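Long-range contacts in inactive glucansucrase (Lactobacillus reuteri, PDB 5JBD), which belongs to glycoside hydrolase family 70, is built round a TIM-type barrel of parallel strands, and carries a bound calcium ion: residues Thr56-Pro61 / Trp79-Met84; Phe280-Ala285 / Glu746-Asn751; Tyr565-Asp570 / Gly614-Val619. All coordinates share one frame; numbering follows the deposited sequence.

Contact 1 of 3, residues Thr56-Pro61 / Trp79-Met84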
loop_
_atom_site.group_PDB
_atom_site.type_symbol
_atom_site.label_atom_id
_atom_site.label_comp_id
_atom_site.label_asym_id
_atom_site.label_seq_id
_atom_site.Cartn_x
_atom_site.Cartn_y
_atom_site.Cartn_z
ATOM N N THR A 56 27.754 12.466 10.584
ATOM C CA THR A 56 27.741 12.851 9.168
ATOM C C THR A 56 27.327 14.307 8.924
ATOM O O THR A 56 27.261 14.735 7.780
ATOM C CB THR A 56 26.834 11.896 8.342
ATOM O OG1 THR A 56 25.532 11.818 8.943
ATOM C CG2 THR A 56 27.458 10.517 8.302
ATOM N N ASP A 57 27.053 15.062 9.989
ATOM C CA ASP A 57 26.754 16.488 9.876
ATOM C C ASP A 57 28.035 17.324 9.849
ATOM O O ASP A 57 29.143 16.813 9.981
ATOM C CB ASP A 57 25.805 16.948 11.007
ATOM C CG ASP A 57 24.330 16.792 10.652
ATOM O OD1 ASP A 57 23.993 16.421 9.503
ATOM O OD2 ASP A 57 23.497 17.005 11.552
ATOM N N TRP A 58 27.846 18.622 9.643
ATOM C CA TRP A 58 28.906 19.558 9.470
ATOM C C TRP A 58 28.820 20.667 10.524
ATOM O O TRP A 58 27.774 20.880 11.161
ATOM C CB TRP A 58 28.806 20.150 8.061
ATOM C CG TRP A 58 29.061 19.176 6.936
ATOM C CD1 TRP A 58 28.445 17.953 6.710
ATOM C CD2 TRP A 58 29.957 19.363 5.847
ATOM N NE1 TRP A 58 28.939 17.372 5.578
ATOM C CE2 TRP A 58 29.861 18.214 5.023
ATOM C CE3 TRP A 58 30.839 20.383 5.486
ATOM C CZ2 TRP A 58 30.607 18.070 3.875
ATOM C CZ3 TRP A 58 31.583 20.240 4.341
ATOM C CH2 TRP A 58 31.465 19.081 3.545
ATOM N N TYR A 59 29.938 21.371 10.699
ATOM C CA TYR A 59 30.014 22.553 11.577
ATOM C C TYR A 59 30.971 23.593 11.006
ATOM O O TYR A 59 31.706 23.326 10.044
ATOM C CB TYR A 59 30.423 22.149 12.995
ATOM C CG TYR A 59 31.920 22.023 13.221
ATOM C CD1 TYR A 59 32.689 21.139 12.482
ATOM C CD2 TYR A 59 32.574 22.799 14.196
ATOM C CE1 TYR A 59 34.054 21.035 12.690
ATOM C CE2 TYR A 59 33.929 22.675 14.417
ATOM C CZ TYR A 59 34.666 21.792 13.653
ATOM O OH TYR A 59 36.022 21.655 13.855
ATOM N N ARG A 60 30.944 24.785 11.595
ATOM C CA ARG A 60 31.846 25.864 11.207
ATOM C C ARG A 60 32.927 25.993 12.269
ATOM O O ARG A 60 32.640 26.473 13.370
ATOM C CB ARG A 60 31.077 27.179 11.082
ATOM C CG ARG A 60 31.945 28.362 10.661
ATOM C CD ARG A 60 31.181 29.668 10.723
ATOM N NE ARG A 60 32.068 30.824 10.583
ATOM C CZ ARG A 60 31.667 32.092 10.662
ATOM N NH1 ARG A 60 30.382 32.395 10.893
ATOM N NH2 ARG A 60 32.561 33.072 10.523
ATOM N N PRO A 61 34.170 25.559 11.961
ATOM C CA PRO A 61 35.253 25.833 12.923
ATOM C C PRO A 61 35.598 27.308 12.915
ATOM O O PRO A 61 35.214 28.022 11.980
ATOM C CB PRO A 61 36.434 25.018 12.378
ATOM C CG PRO A 61 36.175 24.924 10.908
ATOM C CD PRO A 61 34.676 24.876 10.754
ATOM N N TRP A 79 32.050 25.641 6.084
ATOM C CA TRP A 79 31.717 24.555 6.974
ATOM C C TRP A 79 32.577 23.337 6.646
ATOM O O TRP A 79 33.079 23.204 5.533
ATOM C CB TRP A 79 30.226 24.237 6.879
ATOM C CG TRP A 79 29.364 25.315 7.465
ATOM C CD1 TRP A 79 29.334 26.640 7.101
ATOM C CD2 TRP A 79 28.415 25.175 8.520
ATOM N NE1 TRP A 79 28.427 27.321 7.866
ATOM C CE2 TRP A 79 27.854 26.451 8.750
ATOM C CE3 TRP A 79 27.994 24.104 9.307
ATOM C CZ2 TRP A 79 26.891 26.677 9.730
ATOM C CZ3 TRP A 79 27.044 24.327 10.270
ATOM C CH2 TRP A 79 26.485 25.599 10.468
ATOM N N ARG A 80 32.767 22.476 7.640
ATOM C CA ARG A 80 33.534 21.256 7.489
ATOM C C ARG A 80 32.783 20.082 8.098
ATOM O O ARG A 80 31.999 20.260 9.032
ATOM C CB ARG A 80 34.914 21.390 8.153
ATOM C CG ARG A 80 35.828 22.465 7.581
ATOM C CD ARG A 80 36.266 22.145 6.162
ATOM N NE ARG A 80 37.166 23.145 5.594
ATOM C CZ ARG A 80 36.798 24.225 4.899
ATOM N NH1 ARG A 80 35.517 24.511 4.661
ATOM N NH2 ARG A 80 37.731 25.048 4.439
ATOM N N PRO A 81 33.009 18.868 7.559
ATOM C CA PRO A 81 32.383 17.679 8.106
ATOM C C PRO A 81 32.966 17.329 9.469
ATOM O O PRO A 81 34.201 17.396 9.668
ATOM C CB PRO A 81 32.720 16.605 7.072
ATOM C CG PRO A 81 34.004 17.056 6.486
ATOM C CD PRO A 81 33.900 18.542 6.424
ATOM N N LEU A 82 32.084 16.970 10.398
ATOM C CA LEU A 82 32.492 16.577 11.747
ATOM C C LEU A 82 33.470 15.389 11.737
ATOM O O LEU A 82 34.363 15.311 12.594
ATOM C CB LEU A 82 31.266 16.300 12.626
ATOM C CG LEU A 82 30.485 17.532 13.117
ATOM C CD1 LEU A 82 29.076 17.180 13.585
ATOM C CD2 LEU A 82 31.249 18.241 14.222
ATOM N N LEU A 83 33.346 14.499 10.743
ATOM C CA LEU A 83 34.218 13.315 10.639
ATOM C C LEU A 83 35.685 13.585 10.337
ATOM O O LEU A 83 36.487 12.652 10.399
ATOM C CB LEU A 83 33.662 12.300 9.619
ATOM C CG LEU A 83 32.569 11.406 10.201
ATOM C CD1 LEU A 83 31.759 10.767 9.075
ATOM C CD2 LEU A 83 33.136 10.362 11.162
ATOM N N MET A 84 36.038 14.824 9.993
ATOM C CA MET A 84 37.447 15.259 9.966
ATOM C C MET A 84 38.052 15.448 11.365
ATOM O O MET A 84 39.289 15.469 11.493
ATOM C CB MET A 84 37.593 16.602 9.231
ATOM C CG MET A 84 37.608 16.493 7.728
ATOM S SD MET A 84 37.497 18.119 6.981
ATOM C CE MET A 84 39.114 18.806 7.344
HETATM O O HOH W 1 30.903 14.599 8.818
#
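Trp79 and Trp58 bury the largest areas in this contact, each laying an indole across the partner chain of a very short antiparallel ladder. With CG anti to the carbonyl carbon in both (chi1 -70° in Trp79, -66° in Trp58), the Trp58 indole is turned over Pro81 and that of Trp79 over Arg60. The six-membered ring of Trp58 takes Pro81 over one face in a CH-pi contact, with Pro81 CD 3.7 Å from the ring centroid. Trp79 receives Arg60 in the same manner, Arg60 CB standing 4.1 Å from the centroid of its five-membered ring. Edges are used as well: the carbonyl Trp79 O meets the rim of the Trp58 ring at CZ3 (3.5 Å), and Trp58 O lies at the rim of the Trp79 ring. In the backbone, the hydrogen-bonded pair Tyr59 and Arg80 exchanges two bonds, Tyr59 N to Arg80 O at 2.9 Å and Arg80 N to Tyr59 O at 2.8 Å. Leu82 N adds a third to Asp57 O (3.0 Å), and Leu82 CD2 meets Tyr59 CD1 at 3.7 Å. This two-stranded antiparallel ladder rests on two helices: Trp58 and Pro81 pack on helix 151-162, while Arg80 reaches Glu141 of helix 126-147 in a salt bridge.

Contact 2 of 3, residues Phe280-Ala285 / Glu746-Asn751; sequences FRVDAA and EDIVMN. With CA (calcium ion), chain C.
Two neighbouring parallel strands of the family's TIM-type barrel meet here, and a salt-bridge network sits at their C-terminal ends. Arg281 and Asp747 are paired across the strands, their side chains running side by side on one face. Arg281 NH1 is shared by two carboxylates. It reaches Asp747 OD1 at 2.9 Å from the syn side, a bent bond with the guanidinium and carboxylate planes 64° apart, and it reaches the anti lone pair of Asp283 OD1, also at 2.9 Å, close to the guanidinium plane. Bending of the arginine at chi2 (-84°) brings one face of the guanidinium over Asp747 while its NH1 edge meets Asp283. Asp747 OD2 is held in turn by Tyr707 and Trp690.

The backbones are stitched by Arg281 N to Glu746 O, Ile748 N to Arg281 O and Asp283 N to Ile748 O, each 3.0 Å. On the other face Ile748 CG2 packs against Phe280 CB at 3.8 Å, and Ile748 CD1 lies over the rim of the phenyl face. Further along, one water accepts from Asn751 N and lies within hydrogen-bonding distance of Asp283 O and OD2, and another lies between Asp283 O, Ile748 O and Met750 N. Asn751 OD1 then binds calcium at 2.3 Å, with Glu237, Asp243 and Asn287 also in the site.

In the barrel, strand 279-282 lies between strands 319-320 and 743-748. The face bearing Phe280, Val282 and Ile748 is covered by helix 291-304, with helix 249-263 adding contacts to Phe280 and Ile748.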
loop_
_atom_site.group_PDB
_atom_site.type_symbol
_atom_site.label_atom_id
_atom_site.label_comp_id
_atom_site.label_asym_id
_atom_site.label_seq_id
_atom_site.Cartn_x
_atom_site.Cartn_y
_atom_site.Cartn_z
ATOM N N PHE A 280 -15.113 5.239 0.322
ATOM C CA PHE A 280 -13.707 4.849 0.437
ATOM C C PHE A 280 -13.410 3.379 0.217
ATOM O O PHE A 280 -14.197 2.492 0.587
ATOM C CB PHE A 280 -13.179 5.232 1.816
ATOM C CG PHE A 280 -13.304 6.691 2.113
ATOM C CD1 PHE A 280 -12.515 7.616 1.425
ATOM C CD2 PHE A 280 -14.207 7.157 3.062
ATOM C CE1 PHE A 280 -12.622 8.971 1.687
ATOM C CE2 PHE A 280 -14.312 8.518 3.326
ATOM C CZ PHE A 280 -13.523 9.424 2.643
ATOM N N ARG A 281 -12.253 3.133 -0.393
ATOM C CA ARG A 281 -11.568 1.863 -0.302
ATOM C C ARG A 281 -10.538 2.056 0.801
ATOM O O ARG A 281 -9.667 2.915 0.681
ATOM C CB ARG A 281 -10.936 1.500 -1.653
ATOM C CG ARG A 281 -10.215 0.168 -1.706
ATOM C CD ARG A 281 -8.781 0.261 -1.208
ATOM N NE ARG A 281 -7.976 -0.924 -1.514
ATOM C CZ ARG A 281 -6.691 -1.068 -1.176
ATOM N NH1 ARG A 281 -6.054 -0.110 -0.515
ATOM N NH2 ARG A 281 -6.031 -2.163 -1.524
ATOM N N VAL A 282 -10.632 1.282 1.881
ATOM C CA VAL A 282 -9.819 1.532 3.069
ATOM C C VAL A 282 -8.551 0.672 3.064
ATOM O O VAL A 282 -8.602 -0.548 3.295
ATOM C CB VAL A 282 -10.626 1.335 4.363
ATOM C CG1 VAL A 282 -9.777 1.692 5.575
ATOM C CG2 VAL A 282 -11.896 2.184 4.327
ATOM N N ASP A 283 -7.418 1.313 2.773
ATOM C CA ASP A 283 -6.130 0.623 2.694
ATOM C C ASP A 283 -5.672 0.138 4.059
ATOM O O ASP A 283 -5.811 0.858 5.064
ATOM C CB ASP A 283 -5.067 1.573 2.139
ATOM C CG ASP A 283 -3.720 0.894 1.929
ATOM O OD1 ASP A 283 -3.639 -0.058 1.114
ATOM O OD2 ASP A 283 -2.756 1.324 2.581
ATOM N N ALA A 284 -5.146 -1.083 4.113
ATOM C CA ALA A 284 -4.518 -1.623 5.340
ATOM C C ALA A 284 -5.450 -1.616 6.554
ATOM O O ALA A 284 -5.050 -1.319 7.692
ATOM C CB ALA A 284 -3.220 -0.853 5.638
ATOM N N ALA A 285 -6.718 -1.936 6.313
ATOM C CA ALA A 285 -7.732 -1.911 7.384
ATOM C C ALA A 285 -7.453 -2.902 8.508
ATOM O O ALA A 285 -7.986 -2.714 9.601
ATOM C CB ALA A 285 -9.117 -2.145 6.824
ATOM N N GLU A 746 -12.342 6.728 -3.160
ATOM C CA GLU A 746 -10.905 7.019 -3.068
ATOM C C GLU A 746 -10.276 6.024 -2.123
ATOM O O GLU A 746 -10.852 5.664 -1.097
ATOM C CB GLU A 746 -10.640 8.458 -2.569
ATOM C CG GLU A 746 -9.192 8.796 -2.199
ATOM C CD GLU A 746 -8.179 8.723 -3.347
ATOM O OE1 GLU A 746 -8.379 7.957 -4.334
ATOM O OE2 GLU A 746 -7.138 9.420 -3.231
ATOM N N ASP A 747 -9.095 5.573 -2.509
ATOM C CA ASP A 747 -8.227 4.756 -1.687
ATOM C C ASP A 747 -7.671 5.650 -0.589
ATOM O O ASP A 747 -6.825 6.501 -0.860
ATOM C CB ASP A 747 -7.086 4.210 -2.567
ATOM C CG ASP A 747 -6.518 2.903 -2.075
ATOM O OD1 ASP A 747 -6.405 2.732 -0.848
ATOM O OD2 ASP A 747 -6.176 2.042 -2.942
ATOM N N ILE A 748 -8.151 5.467 0.637
ATOM C CA ILE A 748 -7.731 6.294 1.784
ATOM C C ILE A 748 -6.705 5.492 2.573
ATOM O O ILE A 748 -6.907 4.301 2.812
ATOM C CB ILE A 748 -8.919 6.804 2.652
ATOM C CG1 ILE A 748 -8.421 7.811 3.708
ATOM C CG2 ILE A 748 -9.707 5.660 3.310
ATOM C CD1 ILE A 748 -9.529 8.495 4.470
ATOM N N VAL A 749 -5.614 6.158 2.965
ATOM C CA VAL A 749 -4.400 5.481 3.431
ATOM C C VAL A 749 -3.975 6.025 4.790
ATOM O O VAL A 749 -3.138 6.930 4.868
ATOM C CB VAL A 749 -3.250 5.655 2.420
ATOM C CG1 VAL A 749 -2.009 4.860 2.845
ATOM C CG2 VAL A 749 -3.711 5.226 1.032
ATOM N N MET A 750 -4.557 5.463 5.858
ATOM C CA MET A 750 -4.276 5.902 7.238
ATOM C C MET A 750 -3.083 5.214 7.895
ATOM O O MET A 750 -2.657 5.649 8.964
ATOM C CB MET A 750 -5.516 5.737 8.132
ATOM C CG MET A 750 -6.637 6.721 7.819
ATOM S SD MET A 750 -8.165 6.486 8.771
ATOM C CE MET A 750 -8.971 5.206 7.784
ATOM N N ASN A 751 -2.519 4.172 7.285
ATOM C CA ASN A 751 -1.534 3.378 8.007
ATOM C C ASN A 751 -0.181 4.062 8.124
ATOM O O ASN A 751 0.410 4.032 9.203
ATOM C CB ASN A 751 -1.319 2.006 7.407
ATOM C CG ASN A 751 -0.303 1.191 8.196
ATOM O OD1 ASN A 751 -0.537 0.811 9.359
ATOM N ND2 ASN A 751 0.847 0.940 7.582
HETATM CA CA CA C . -0.243 0.634 11.606
HETATM O O HOH W 2 -3.573 2.632 5.033
HETATM O O HOH W 3 -6.630 3.581 5.569
HETATM O O HOH W 4 -1.049 2.899 11.456
#

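Contact 3 of 3, residues Tyr565-Asp570 / Gly614-Val619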
loop_
_atom_site.group_PDB
_atom_site.type_symbol
_atom_site.label_atom_id
_atom_site.label_comp_id
_atom_site.label_asym_id
_atom_site.label_seq_id
_atom_site.Cartn_x
_atom_site.Cartn_y
_atom_site.Cartn_z
ATOM N N TYR A 565 -31.941 -20.840 -24.738
ATOM C CA TYR A 565 -30.737 -20.243 -24.151
ATOM C C TYR A 565 -29.686 -20.002 -25.224
ATOM O O TYR A 565 -29.496 -20.831 -26.119
ATOM C CB TYR A 565 -30.191 -21.139 -23.026
ATOM C CG TYR A 565 -30.965 -20.937 -21.760
ATOM C CD1 TYR A 565 -32.173 -21.574 -21.558
ATOM C CD2 TYR A 565 -30.528 -20.015 -20.806
ATOM C CE1 TYR A 565 -32.910 -21.355 -20.418
ATOM C CE2 TYR A 565 -31.257 -19.778 -19.659
ATOM C CZ TYR A 565 -32.444 -20.446 -19.469
ATOM O OH TYR A 565 -33.161 -20.227 -18.336
ATOM N N ARG A 566 -29.020 -18.857 -25.132
ATOM C CA ARG A 566 -27.964 -18.493 -26.051
ATOM C C ARG A 566 -26.612 -18.937 -25.507
ATOM O O ARG A 566 -26.322 -18.776 -24.319
ATOM C CB ARG A 566 -27.954 -16.964 -26.264
ATOM C CG ARG A 566 -26.932 -16.507 -27.297
ATOM C CD ARG A 566 -27.195 -15.086 -27.777
ATOM N NE ARG A 566 -26.840 -14.066 -26.780
ATOM C CZ ARG A 566 -25.679 -13.397 -26.709
ATOM N NH1 ARG A 566 -24.675 -13.619 -27.565
ATOM N NH2 ARG A 566 -25.510 -12.479 -25.758
ATOM N N ASN A 567 -25.778 -19.439 -26.406
ATOM C CA ASN A 567 -24.418 -19.856 -26.103
ATOM C C ASN A 567 -23.533 -18.609 -26.041
ATOM O O ASN A 567 -22.916 -18.208 -27.038
ATOM C CB ASN A 567 -23.936 -20.817 -27.204
ATOM C CG ASN A 567 -22.644 -21.525 -26.857
ATOM O OD1 ASN A 567 -21.962 -21.178 -25.909
ATOM N ND2 ASN A 567 -22.303 -22.547 -27.651
ATOM N N LEU A 568 -23.466 -17.999 -24.864
ATOM C CA LEU A 568 -22.710 -16.752 -24.690
ATOM C C LEU A 568 -21.208 -16.942 -24.871
ATOM O O LEU A 568 -20.560 -16.167 -25.583
ATOM C CB LEU A 568 -22.965 -16.153 -23.311
ATOM C CG LEU A 568 -22.421 -14.728 -23.099
ATOM C CD1 LEU A 568 -23.375 -13.714 -23.704
ATOM C CD2 LEU A 568 -22.239 -14.449 -21.622
ATOM N N ILE A 569 -20.654 -17.929 -24.179
ATOM C CA ILE A 569 -19.243 -18.299 -24.311
ATOM C C ILE A 569 -19.149 -19.820 -24.336
ATOM O O ILE A 569 -19.767 -20.481 -23.514
ATOM C CB ILE A 569 -18.382 -17.789 -23.133
ATOM C CG1 ILE A 569 -18.485 -16.262 -22.999
ATOM C CG2 ILE A 569 -16.921 -18.221 -23.307
ATOM C CD1 ILE A 569 -17.753 -15.694 -21.800
ATOM N N ASP A 570 -18.346 -20.354 -25.255
ATOM C CA ASP A 570 -18.031 -21.785 -25.310
ATOM C C ASP A 570 -16.535 -21.926 -25.606
ATOM O O ASP A 570 -15.896 -20.982 -26.088
ATOM C CB ASP A 570 -18.887 -22.484 -26.380
ATOM C CG ASP A 570 -19.152 -23.980 -26.082
ATOM O OD1 ASP A 570 -18.454 -24.593 -25.245
ATOM O OD2 ASP A 570 -20.061 -24.550 -26.727
ATOM N N GLY A 614 -18.002 -22.731 -20.154
ATOM C CA GLY A 614 -19.221 -22.477 -20.921
ATOM C C GLY A 614 -20.155 -21.545 -20.165
ATOM O O GLY A 614 -20.280 -21.665 -18.952
ATOM N N VAL A 615 -20.831 -20.643 -20.874
ATOM C CA VAL A 615 -21.812 -19.749 -20.256
ATOM C C VAL A 615 -23.081 -19.632 -21.107
ATOM O O VAL A 615 -22.994 -19.368 -22.333
ATOM C CB VAL A 615 -21.209 -18.349 -20.011
ATOM C CG1 VAL A 615 -22.207 -17.470 -19.245
ATOM C CG2 VAL A 615 -19.898 -18.475 -19.255
ATOM N N TRP A 616 -24.238 -19.808 -20.460
ATOM C CA TRP A 616 -25.557 -19.775 -21.124
ATOM C C TRP A 616 -26.453 -18.721 -20.499
ATOM O O TRP A 616 -26.530 -18.635 -19.267
ATOM C CB TRP A 616 -26.257 -21.142 -21.017
ATOM C CG TRP A 616 -25.477 -22.214 -21.721
ATOM C CD1 TRP A 616 -24.506 -22.998 -21.193
ATOM C CD2 TRP A 616 -25.560 -22.552 -23.104
ATOM N NE1 TRP A 616 -23.987 -23.829 -22.156
ATOM C CE2 TRP A 616 -24.618 -23.574 -23.343
ATOM C CE3 TRP A 616 -26.347 -22.086 -24.174
ATOM C CZ2 TRP A 616 -24.435 -24.147 -24.606
ATOM C CZ3 TRP A 616 -26.166 -22.663 -25.438
ATOM C CH2 TRP A 616 -25.210 -23.676 -25.639
ATOM N N VAL A 617 -27.138 -17.944 -21.340
ATOM C CA VAL A 617 -28.122 -16.948 -20.882
ATOM C C VAL A 617 -29.405 -17.007 -21.709
ATOM O O VAL A 617 -29.367 -17.410 -22.868
ATOM C CB VAL A 617 -27.563 -15.497 -20.918
ATOM C CG1 VAL A 617 -26.397 -15.358 -19.954
ATOM C CG2 VAL A 617 -27.157 -15.068 -22.322
ATOM N N PRO A 618 -30.536 -16.587 -21.128
ATOM C CA PRO A 618 -31.769 -16.559 -21.920
ATOM C C PRO A 618 -31.687 -15.722 -23.209
ATOM O O PRO A 618 -31.037 -14.681 -23.237
ATOM C CB PRO A 618 -32.796 -15.947 -20.955
ATOM C CG PRO A 618 -32.274 -16.287 -19.589
ATOM C CD PRO A 618 -30.783 -16.226 -19.716
ATOM N N VAL A 619 -32.328 -16.214 -24.263
ATOM C CA VAL A 619 -32.563 -15.447 -25.485
ATOM C C VAL A 619 -33.531 -14.313 -25.119
ATOM O O VAL A 619 -34.556 -14.573 -24.494
ATOM C CB VAL A 619 -33.210 -16.333 -26.587
ATOM C CG1 VAL A 619 -33.683 -15.490 -27.775
ATOM C CG2 VAL A 619 -32.236 -17.413 -27.061
HETATM O O HOH W 5 -29.367 -13.189 -24.923
#
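A classic beta bulge interrupts this antiparallel strand pair, in a sheet apart from the barrel that probably corresponds to domain C of the family. Leu568 and Ile569 both face Val615, so Val615 O receives two weak bonds, from Leu568 N at 2.9 Å and from Ile569 N at 3.3 Å. Regular pairing resumes on one side with Val615 N to Ile569 O (2.9 Å). On the other side Arg566 and Val617 exchange bonds, Arg566 N to Val617 O at 2.7 Å and Val617 N to Arg566 O at 3.2 Å.

The Trp616 indole folds across to the opposite strand, with Asn567 over one of its faces. Asn567 CB comes within 3.4 Å of Trp616 CZ3, and the amide plane is turned 25° from the ring plane. Asn567 CG is anti to the backbone N (chi1 -169°), which carries the amide across the indole face. Its ND2 then donates to Asp570 OD2 at 3.1 Å and has a further partner in Pro586 O, two bonds that hold the amide's rotation.

At the far end the Tyr565 ring and the Pro618 ring run side by side, Tyr565 CE2 and Pro618 CD 3.6 Å apart. A water links Arg566 NE to Pro618 O.

Val615, Val617, Leu568 and Ile569 form an apolar patch on the face they share with Arg566, Leu568 lying alongside Val615 and also meeting Val617. Helix 483-496 packs on this patch, with Leu489 against Ile569, Ala492 against Leu568, and Phe496 against Val617 and Pro618. Strand 612-618 continues the sheet to strand 537-542, while strand 564-571 pairs on its other side with strands 576-577 and 588-590.

Overall arrangement
The three contacts form a line through an elongated chain. Contact 2 lies near the middle, its centre about 9 Å from that of the chain, whereas contacts 1 and 3 lie on opposite sides, each about 39 Å out. Centre to centre, contact 2 is about 43 Å from contact 1 and about 39 Å from contact 3; contacts 1 and 3 are about 76 Å apart, and none touch. Contact 1 closes first along the sequence. Contact 3 falls within the 460 residues that separate the two barrel strands of contact 2, so the chain makes the outlying sheet between the two barrel strands. Only contact 2 among the three reaches the calcium ion, through Asn751.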